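Local coordinates for adhesion and penetration protein autotransporter (Haemophilus influenzae, PDB 3SYJ), which mediates bacterial aggregation and adherence to host cells as the secreted passenger domain of a self-associating autotransporter, and is probably also a serine protease, at residues 620-625 with 641-646; 652-657 with 711-716; 662-667 with 718-723. One frame throughout, in Å; residues are numbered along the deposited sequence.

In the fold
All three contacts join turns of the parallel beta-helix of the passenger domain, within its solenoid repeat region and away from the probable protease active site at Ser218. Contact 1 closes before the other two open; contacts 2 and 3 alternate along the chain. Contacts 1 and 3 are closest, with centres about 12 Å apart, and probably share a backbone hydrogen bond from Gly663 N to Val641 O (3.0 Å). Contact 2 lies about 19 Å from contact 3 and about 25 Å from contact 1. A second probable bond, from Phe662 N to Asn716 O (2.8 Å), ties contacts 2 and 3, where Trp652 packs on Phe662.

Contact 1: 620-625 with 641-646; sequences HDWINR and VSRNVS
Arg625 and Val645 pair as a parallel bridge with CA atoms 4.8 Å apart, the backbone of Arg625 donating from N to Asn644 O and accepting at O from Ser646 N. Before this bridge the chains are held by side chains instead. The guanidinium of Arg643 lies flat on the indole of Trp622, the planes only 7° apart, in a stacked cation-pi pair: Arg643 CZ stands 3.5 Å from the centroid of the five-membered ring, above its face. Farther back along the same side chain, Arg643 CD makes a CH-pi contact over the six-membered ring, so that the arginine covers both halves of the indole. Its bend at chi3 (-65°) turns the guanidinium to lie along the ring. Strands 622-629 and 645-654 are parallel neighbours in the beta-helix, and this stack lies just ahead of their Arg625-Val645 bridge. The amide of Asn644 serves both segments. Its OD1 accepts Arg643 NE at 2.7 Å, nearly along the C=O axis, with a second, weak bond from NH2, which fixes the rotation of the guanidinium; the same oxygen lies 3.2 Å from Trp622 CE3, oblique to the ring. On the other branch, Asn644 ND2 donates across the contact to Asn624 OD1 (2.8 Å, 165° at the hydrogen), the two amides nearly coplanar. A water 3.0 Å from Asn644 ND2 accepts from it and reaches Trp622 N, His620 O and Arg643 NH2 through weak bonds. The charge of Arg643 has a further partner in Asp619, which forms a salt bridge with NH1. Arg625 turns its own head away from the contact, to Ser571 O and to a salt bridge with Glu497, while Ile672 of strand 669-675 packs against both Trp622 and Arg643.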
loop_
_atom_site.group_PDB
_atom_site.type_symbol
_atom_site.label_atom_id
_atom_site.label_comp_id
_atom_site.label_asym_id
_atom_site.label_seq_id
_atom_site.Cartn_x
_atom_site.Cartn_y
_atom_site.Cartn_z
ATOM N N HIS A 620 3.987 9.687 -41.915
ATOM C CA HIS A 620 3.438 8.493 -41.272
ATOM C C HIS A 620 4.490 7.400 -41.099
ATOM O O HIS A 620 4.204 6.329 -40.564
ATOM C CB HIS A 620 2.294 7.925 -42.106
ATOM C CG HIS A 620 2.741 7.332 -43.407
ATOM N ND1 HIS A 620 2.823 8.067 -44.571
ATOM C CD2 HIS A 620 3.146 6.078 -43.724
ATOM C CE1 HIS A 620 3.256 7.291 -45.550
ATOM N NE2 HIS A 620 3.463 6.081 -45.061
ATOM N N ASP A 621 5.701 7.662 -41.573
ATOM C CA ASP A 621 6.757 6.658 -41.578
ATOM C C ASP A 621 7.945 7.153 -40.750
ATOM O O ASP A 621 8.892 7.746 -41.281
ATOM C CB ASP A 621 7.171 6.362 -43.025
ATOM C CG ASP A 621 8.300 5.365 -43.121
ATOM O OD1 ASP A 621 8.564 4.664 -42.130
ATOM O OD2 ASP A 621 8.927 5.277 -44.196
ATOM N N TRP A 622 7.865 6.923 -39.439
ATOM C CA TRP A 622 8.895 7.337 -38.485
ATOM C C TRP A 622 9.466 6.142 -37.732
ATOM O O TRP A 622 8.807 5.111 -37.598
ATOM C CB TRP A 622 8.309 8.317 -37.463
ATOM C CG TRP A 622 8.290 9.733 -37.926
ATOM C CD1 TRP A 622 7.855 10.196 -39.137
ATOM C CD2 TRP A 622 8.708 10.885 -37.180
ATOM N NE1 TRP A 622 7.994 11.561 -39.192
ATOM C CE2 TRP A 622 8.512 12.008 -38.005
ATOM C CE3 TRP A 622 9.239 11.074 -35.897
ATOM C CZ2 TRP A 622 8.819 13.305 -37.589
ATOM C CZ3 TRP A 622 9.546 12.358 -35.488
ATOM C CH2 TRP A 622 9.333 13.458 -36.330
ATOM N N ILE A 623 10.692 6.299 -37.238
ATOM C CA ILE A 623 11.326 5.305 -36.380
ATOM C C ILE A 623 10.968 5.560 -34.918
ATOM O O ILE A 623 11.067 6.693 -34.434
ATOM C CB ILE A 623 12.864 5.344 -36.521
ATOM C CG1 ILE A 623 13.261 5.217 -37.999
ATOM C CG2 ILE A 623 13.499 4.255 -35.672
ATOM C CD1 ILE A 623 14.755 5.229 -38.267
ATOM N N ASN A 624 10.550 4.510 -34.214
ATOM C CA ASN A 624 10.229 4.624 -32.793
ATOM C C ASN A 624 11.460 4.445 -31.901
ATOM O O ASN A 624 12.286 3.559 -32.140
ATOM C CB ASN A 624 9.140 3.621 -32.413
ATOM C CG ASN A 624 7.802 3.947 -33.061
ATOM O OD1 ASN A 624 7.434 5.116 -33.211
ATOM N ND2 ASN A 624 7.071 2.913 -33.451
ATOM N N ARG A 625 11.576 5.288 -30.875
ATOM C CA ARG A 625 12.749 5.278 -29.999
ATOM C C ARG A 625 12.433 5.006 -28.522
ATOM O O ARG A 625 11.292 5.144 -28.068
ATOM C CB ARG A 625 13.514 6.601 -30.110
ATOM C CG ARG A 625 13.965 6.966 -31.516
ATOM C CD ARG A 625 14.899 5.922 -32.109
ATOM N NE ARG A 625 15.802 6.510 -33.095
ATOM C CZ ARG A 625 16.592 5.816 -33.909
ATOM N NH1 ARG A 625 16.586 4.494 -33.868
ATOM N NH2 ARG A 625 17.388 6.449 -34.763
ATOM N N VAL A 641 8.969 15.516 -24.475
ATOM C CA VAL A 641 8.988 14.177 -25.059
ATOM C C VAL A 641 7.972 14.152 -26.196
ATOM O O VAL A 641 6.766 14.257 -25.965
ATOM C CB VAL A 641 8.658 13.094 -24.022
ATOM C CG1 VAL A 641 8.810 11.706 -24.629
ATOM C CG2 VAL A 641 9.551 13.250 -22.792
ATOM N N SER A 642 8.472 14.025 -27.424
ATOM C CA SER A 642 7.672 14.279 -28.617
ATOM C C SER A 642 7.332 12.952 -29.291
ATOM O O SER A 642 7.416 11.895 -28.665
ATOM C CB SER A 642 8.487 15.086 -29.640
ATOM O OG SER A 642 7.667 15.596 -30.678
ATOM N N ARG A 643 6.945 13.010 -30.563
ATOM C CA ARG A 643 6.285 11.900 -31.247
ATOM C C ARG A 643 7.238 10.751 -31.518
ATOM O O ARG A 643 8.446 10.950 -31.630
ATOM C CB ARG A 643 5.646 12.363 -32.560
ATOM C CG ARG A 643 6.592 13.100 -33.512
ATOM C CD ARG A 643 5.958 13.280 -34.893
ATOM N NE ARG A 643 5.749 11.993 -35.550
ATOM C CZ ARG A 643 5.307 11.845 -36.796
ATOM N NH1 ARG A 643 5.022 12.912 -37.538
ATOM N NH2 ARG A 643 5.147 10.625 -37.299
ATOM N N ASN A 644 6.675 9.552 -31.633
ATOM C CA ASN A 644 7.442 8.338 -31.888
ATOM C C ASN A 644 8.508 8.039 -30.832
ATOM O O ASN A 644 9.626 7.619 -31.144
ATOM C CB ASN A 644 8.018 8.334 -33.306
ATOM C CG ASN A 644 6.929 8.398 -34.372
ATOM O OD1 ASN A 644 6.621 9.474 -34.885
ATOM N ND2 ASN A 644 6.322 7.246 -34.689
ATOM N N VAL A 645 8.144 8.259 -29.577
ATOM C CA VAL A 645 8.918 7.750 -28.461
ATOM C C VAL A 645 8.091 6.629 -27.854
ATOM O O VAL A 645 7.022 6.868 -27.284
ATOM C CB VAL A 645 9.188 8.825 -27.393
ATOM C CG1 VAL A 645 9.946 8.221 -26.224
ATOM C CG2 VAL A 645 9.958 10.006 -27.993
ATOM N N SER A 646 8.572 5.399 -28.006
ATOM C CA SER A 646 7.842 4.240 -27.518
ATOM C C SER A 646 7.741 4.290 -26.009
ATOM O O SER A 646 6.692 4.013 -25.432
ATOM C CB SER A 646 8.537 2.951 -27.944
ATOM O OG SER A 646 8.381 2.737 -29.330
HETATM O O HOH W 1 5.270 7.373 -37.492
#

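Contact 2: 652-657 with 711-716; sequences WTVSNN and DNATAN
The carboxylate of Asp711 and the amide of Asn656 lie side by side, pointing the same way with their planes 9° apart, yet their nearest oxygens, Asp711 OD2 and Asn656 OD1, remain 3.8 Å apart. The polar partner of the carboxylate across the contact is a backbone N-H: Asn656 N donates to Asp711 OD2 at 2.7 Å, arriving on the anti side, slightly out of the carboxylate plane, while Ser655 CB touches the same oxygen at 3.4 Å. Asp711 keeps CG beside its own backbone N (chi1 -45°), which brings OD2 over to the N-H of Asn656. One step along, the amides of Asn657 and Asn712 also run side by side, but are turned 46° against each other; Asn712 ND2 makes a weak bond to Asn657 OD1, and Asn712 CB lies 3.1 Å from that same oxygen. Another weak bond runs from Asn712 N to the backbone O of Asn656 at 2.8 Å. Asn656 and Asp711 have matching backbone angles, each with positive phi, and Asn657 and Asn712 match likewise, so the same bend is repeated on successive coils. This is consistent with the stacking of equivalent turn residues in parallel beta-helices, though here the asparagines are exposed and their bond weak. Inside the bend the contact becomes apolar: Val654 CG1 rests on Ala713 CB at 3.6 Å. Strand 645-654 ends, and strand 714-718 begins, beside this packed pair, with Ala660 of strand 659-662 and Leu709 of strand 701-709 touching Val654. On the side of the preceding coil Asn656 ND2 bonds to Lys635 O; on the side of the following one Asp711 touches Asn731, Asn712 touches His732, and Ala715 packs on Phe735 of strand 734-738.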
loop_
_atom_site.group_PDB
_atom_site.type_symbol
_atom_site.label_atom_id
_atom_site.label_comp_id
_atom_site.label_asym_id
_atom_site.label_seq_id
_atom_site.Cartn_x
_atom_site.Cartn_y
_atom_site.Cartn_z
ATOM N N TRP A 652 11.493 11.548 -12.752
ATOM C CA TRP A 652 11.601 12.943 -13.156
ATOM C C TRP A 652 11.561 13.867 -11.954
ATOM O O TRP A 652 10.738 13.696 -11.060
ATOM C CB TRP A 652 10.471 13.310 -14.135
ATOM C CG TRP A 652 10.650 12.705 -15.508
ATOM C CD1 TRP A 652 10.423 11.402 -15.872
ATOM C CD2 TRP A 652 11.105 13.379 -16.690
ATOM N NE1 TRP A 652 10.714 11.229 -17.204
ATOM C CE2 TRP A 652 11.133 12.426 -17.729
ATOM C CE3 TRP A 652 11.489 14.695 -16.970
ATOM C CZ2 TRP A 652 11.534 12.748 -19.024
ATOM C CZ3 TRP A 652 11.891 15.012 -18.256
ATOM C CH2 TRP A 652 11.909 14.043 -19.267
ATOM N N THR A 653 12.462 14.843 -11.941
ATOM C CA THR A 653 12.406 15.933 -10.980
ATOM C C THR A 653 12.470 17.277 -11.703
ATOM O O THR A 653 13.487 17.630 -12.298
ATOM C CB THR A 653 13.545 15.857 -9.952
ATOM O OG1 THR A 653 13.453 14.624 -9.232
ATOM C CG2 THR A 653 13.442 17.017 -8.973
ATOM N N VAL A 654 11.369 18.014 -11.654
ATOM C CA VAL A 654 11.286 19.306 -12.310
ATOM C C VAL A 654 11.182 20.376 -11.233
ATOM O O VAL A 654 10.299 20.316 -10.374
ATOM C CB VAL A 654 10.066 19.366 -13.239
ATOM C CG1 VAL A 654 10.127 20.593 -14.128
ATOM C CG2 VAL A 654 9.989 18.101 -14.074
ATOM N N SER A 655 12.088 21.347 -11.267
ATOM C CA SER A 655 12.188 22.307 -10.180
ATOM C C SER A 655 12.291 23.740 -10.690
ATOM O O SER A 655 12.241 23.981 -11.895
ATOM C CB SER A 655 13.373 21.964 -9.277
ATOM O OG SER A 655 14.583 21.980 -10.003
ATOM N N ASN A 656 12.432 24.684 -9.763
ATOM C CA ASN A 656 12.424 26.106 -10.091
ATOM C C ASN A 656 11.245 26.450 -10.995
ATOM O O ASN A 656 10.115 26.087 -10.695
ATOM C CB ASN A 656 13.748 26.514 -10.729
ATOM C CG ASN A 656 14.934 26.172 -9.856
ATOM O OD1 ASN A 656 14.970 26.528 -8.676
ATOM N ND2 ASN A 656 15.913 25.473 -10.427
ATOM N N ASN A 657 11.513 27.148 -12.095
ATOM C CA ASN A 657 10.481 27.478 -13.071
ATOM C C ASN A 657 10.568 26.593 -14.304
ATOM O O ASN A 657 10.172 26.998 -15.391
ATOM C CB ASN A 657 10.589 28.941 -13.494
ATOM C CG ASN A 657 10.442 29.895 -12.330
ATOM O OD1 ASN A 657 9.467 29.833 -11.581
ATOM N ND2 ASN A 657 11.414 30.786 -12.171
ATOM N N ASP A 711 8.959 23.849 -6.276
ATOM C CA ASP A 711 8.990 25.275 -6.579
ATOM C C ASP A 711 7.842 25.677 -7.492
ATOM O O ASP A 711 6.685 25.447 -7.160
ATOM C CB ASP A 711 10.337 25.642 -7.193
ATOM C CG ASP A 711 11.497 25.027 -6.438
ATOM O OD1 ASP A 711 11.568 25.215 -5.204
ATOM O OD2 ASP A 711 12.329 24.345 -7.071
ATOM N N ASN A 712 8.157 26.273 -8.637
ATOM C CA ASN A 712 7.132 26.693 -9.586
ATOM C C ASN A 712 7.037 25.778 -10.795
ATOM O O ASN A 712 6.465 26.146 -11.814
ATOM C CB ASN A 712 7.398 28.115 -10.073
ATOM C CG ASN A 712 7.134 29.158 -9.014
ATOM O OD1 ASN A 712 6.754 28.837 -7.890
ATOM N ND2 ASN A 712 7.336 30.422 -9.368
ATOM N N ALA A 713 7.600 24.585 -10.681
ATOM C CA ALA A 713 7.667 23.671 -11.815
ATOM C C ALA A 713 6.296 23.263 -12.355
ATOM O O ALA A 713 5.313 23.184 -11.618
ATOM C CB ALA A 713 8.494 22.446 -11.458
ATOM N N THR A 714 6.244 23.010 -13.655
ATOM C CA THR A 714 5.021 22.568 -14.306
ATOM C C THR A 714 5.289 21.297 -15.096
ATOM O O THR A 714 6.354 21.144 -15.685
ATOM C CB THR A 714 4.494 23.645 -15.260
ATOM O OG1 THR A 714 4.105 24.799 -14.503
ATOM C CG2 THR A 714 3.293 23.133 -16.036
ATOM N N ALA A 715 4.326 20.382 -15.095
ATOM C CA ALA A 715 4.408 19.198 -15.945
ATOM C C ALA A 715 3.075 18.918 -16.632
ATOM O O ALA A 715 2.005 19.138 -16.063
ATOM C CB ALA A 715 4.871 17.993 -15.160
ATOM N N ASN A 716 3.154 18.422 -17.861
ATOM C CA ASN A 716 1.977 18.232 -18.688
ATOM C C ASN A 716 2.037 16.895 -19.421
ATOM O O ASN A 716 2.871 16.707 -20.303
ATOM C CB ASN A 716 1.908 19.368 -19.704
ATOM C CG ASN A 716 0.500 19.876 -19.915
ATOM O OD1 ASN A 716 -0.360 19.186 -20.485
ATOM N ND2 ASN A 716 0.253 21.102 -19.461
#

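Contact 3: 662-667 with 718-723; sequences FGVVPN and KGLAKL
Ala721 CB packs on Gly663 CA at 3.9 Å and more loosely on Phe662 CB, forming a small apolar centre between the two bends. Further apolar contacts flank it: Pro666 CG meets Leu720 CG at 4.1 Å, and Val665 CG2 sits against Lys718 CG at 3.5 Å. The lysine chain crosses the valine at about a right angle; its CG is wedged between backbone N and carbonyl carbon (chi1 69°), from where the extended chain runs past Val665 to bring CE near Gly663 O. Both bends lie at the ends of beta-helix strands, after 659-662 and between 714-718 and 721-723, so one corner of the solenoid is laid on the next. Glycines mark the close approaches: Gly663 CA offers a C-H to Lys718 O at 3.4 Å, and Gly719 CA does the same for Val664 O. The backbone supplies the main bonds, Lys718 N to Phe662 O at 2.9 Å and Leu720 N to Val664 O, almost straight at 176°. Leu720 centres an inverse gamma turn closed by Ala721 N and Gly719 O. At the polar edge a water donates to Leu720 O (2.8 Å) and accepts weakly from Val664 N.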
loop_
_atom_site.group_PDB
_atom_site.type_symbol
_atom_site.label_atom_id
_atom_site.label_comp_id
_atom_site.label_asym_id
_atom_site.label_seq_id
_atom_site.Cartn_x
_atom_site.Cartn_y
_atom_site.Cartn_z
ATOM N N PHE A 662 4.873 15.827 -22.013
ATOM C CA PHE A 662 4.885 14.493 -22.614
ATOM C C PHE A 662 3.711 14.268 -23.568
ATOM O O PHE A 662 2.558 14.527 -23.219
ATOM C CB PHE A 662 4.820 13.406 -21.539
ATOM C CG PHE A 662 5.870 13.521 -20.470
ATOM C CD1 PHE A 662 6.971 12.682 -20.470
ATOM C CD2 PHE A 662 5.734 14.440 -19.442
ATOM C CE1 PHE A 662 7.932 12.771 -19.476
ATOM C CE2 PHE A 662 6.687 14.530 -18.443
ATOM C CZ PHE A 662 7.788 13.691 -18.459
ATOM N N GLY A 663 4.011 13.756 -24.758
ATOM C CA GLY A 663 2.984 13.345 -25.702
ATOM C C GLY A 663 2.618 14.413 -26.713
ATOM O O GLY A 663 2.686 15.605 -26.419
ATOM N N VAL A 664 2.241 13.987 -27.915
ATOM C CA VAL A 664 1.661 14.898 -28.896
ATOM C C VAL A 664 0.159 14.673 -28.949
ATOM O O VAL A 664 -0.310 13.563 -28.716
ATOM C CB VAL A 664 2.249 14.694 -30.298
ATOM C CG1 VAL A 664 3.712 15.096 -30.314
ATOM C CG2 VAL A 664 2.072 13.250 -30.736
ATOM N N VAL A 665 -0.589 15.727 -29.257
ATOM C CA VAL A 665 -2.048 15.664 -29.234
ATOM C C VAL A 665 -2.631 15.590 -30.644
ATOM O O VAL A 665 -2.383 16.472 -31.473
ATOM C CB VAL A 665 -2.651 16.899 -28.513
ATOM C CG1 VAL A 665 -4.170 16.825 -28.520
ATOM C CG2 VAL A 665 -2.119 17.009 -27.086
ATOM N N PRO A 666 -3.410 14.534 -30.927
ATOM C CA PRO A 666 -4.056 14.427 -32.238
ATOM C C PRO A 666 -4.996 15.600 -32.507
ATOM O O PRO A 666 -5.654 16.072 -31.582
ATOM C CB PRO A 666 -4.853 13.127 -32.127
ATOM C CG PRO A 666 -4.160 12.347 -31.072
ATOM C CD PRO A 666 -3.680 13.359 -30.084
ATOM N N ASN A 667 -5.043 16.061 -33.755
ATOM C CA ASN A 667 -5.948 17.137 -34.171
ATOM C C ASN A 667 -5.619 18.505 -33.594
ATOM O O ASN A 667 -6.470 19.387 -33.546
ATOM C CB ASN A 667 -7.398 16.762 -33.884
ATOM C CG ASN A 667 -7.854 15.591 -34.713
ATOM O OD1 ASN A 667 -8.192 14.532 -34.184
ATOM N ND2 ASN A 667 -7.835 15.761 -36.034
ATOM N N LYS A 718 -0.067 14.680 -21.923
ATOM C CA LYS A 718 -1.214 14.890 -22.799
ATOM C C LYS A 718 -1.180 13.993 -24.025
ATOM O O LYS A 718 -0.119 13.513 -24.433
ATOM C CB LYS A 718 -1.242 16.348 -23.257
ATOM C CG LYS A 718 -0.102 16.689 -24.197
ATOM C CD LYS A 718 0.134 18.175 -24.303
ATOM C CE LYS A 718 1.108 18.467 -25.435
ATOM N NZ LYS A 718 1.517 19.896 -25.463
ATOM N N GLY A 719 -2.349 13.782 -24.617
ATOM C CA GLY A 719 -2.457 13.076 -25.881
ATOM C C GLY A 719 -1.931 11.651 -25.853
ATOM O O GLY A 719 -2.282 10.864 -24.975
ATOM N N LEU A 720 -1.087 11.325 -26.827
ATOM C CA LEU A 720 -0.580 9.969 -27.008
ATOM C C LEU A 720 0.526 9.659 -26.007
ATOM O O LEU A 720 1.704 9.532 -26.359
ATOM C CB LEU A 720 -0.080 9.791 -28.437
ATOM C CG LEU A 720 -1.162 10.014 -29.494
ATOM C CD1 LEU A 720 -0.612 9.808 -30.892
ATOM C CD2 LEU A 720 -2.331 9.087 -29.232
ATOM N N ALA A 721 0.129 9.550 -24.748
ATOM C CA ALA A 721 1.074 9.340 -23.667
ATOM C C ALA A 721 0.370 8.687 -22.493
ATOM O O ALA A 721 -0.818 8.923 -22.248
ATOM C CB ALA A 721 1.696 10.659 -23.239
ATOM N N LYS A 722 1.117 7.854 -21.780
ATOM C CA LYS A 722 0.613 7.161 -20.612
ATOM C C LYS A 722 1.672 7.202 -19.519
ATOM O O LYS A 722 2.790 6.711 -19.700
ATOM C CB LYS A 722 0.268 5.718 -20.970
ATOM C CG LYS A 722 -0.229 4.876 -19.812
ATOM C CD LYS A 722 -0.567 3.480 -20.299
ATOM C CE LYS A 722 -1.226 2.646 -19.224
ATOM N NZ LYS A 722 -1.695 1.342 -19.791
ATOM N N LEU A 723 1.320 7.810 -18.393
ATOM C CA LEU A 723 2.212 7.876 -17.244
ATOM C C LEU A 723 2.059 6.621 -16.400
ATOM O O LEU A 723 1.000 6.376 -15.826
ATOM C CB LEU A 723 1.915 9.118 -16.404
ATOM C CG LEU A 723 2.770 9.384 -15.162
ATOM C CD1 LEU A 723 4.272 9.297 -15.445
ATOM C CD2 LEU A 723 2.429 10.745 -14.584
HETATM O O HOH W 2 3.494 10.828 -28.023
#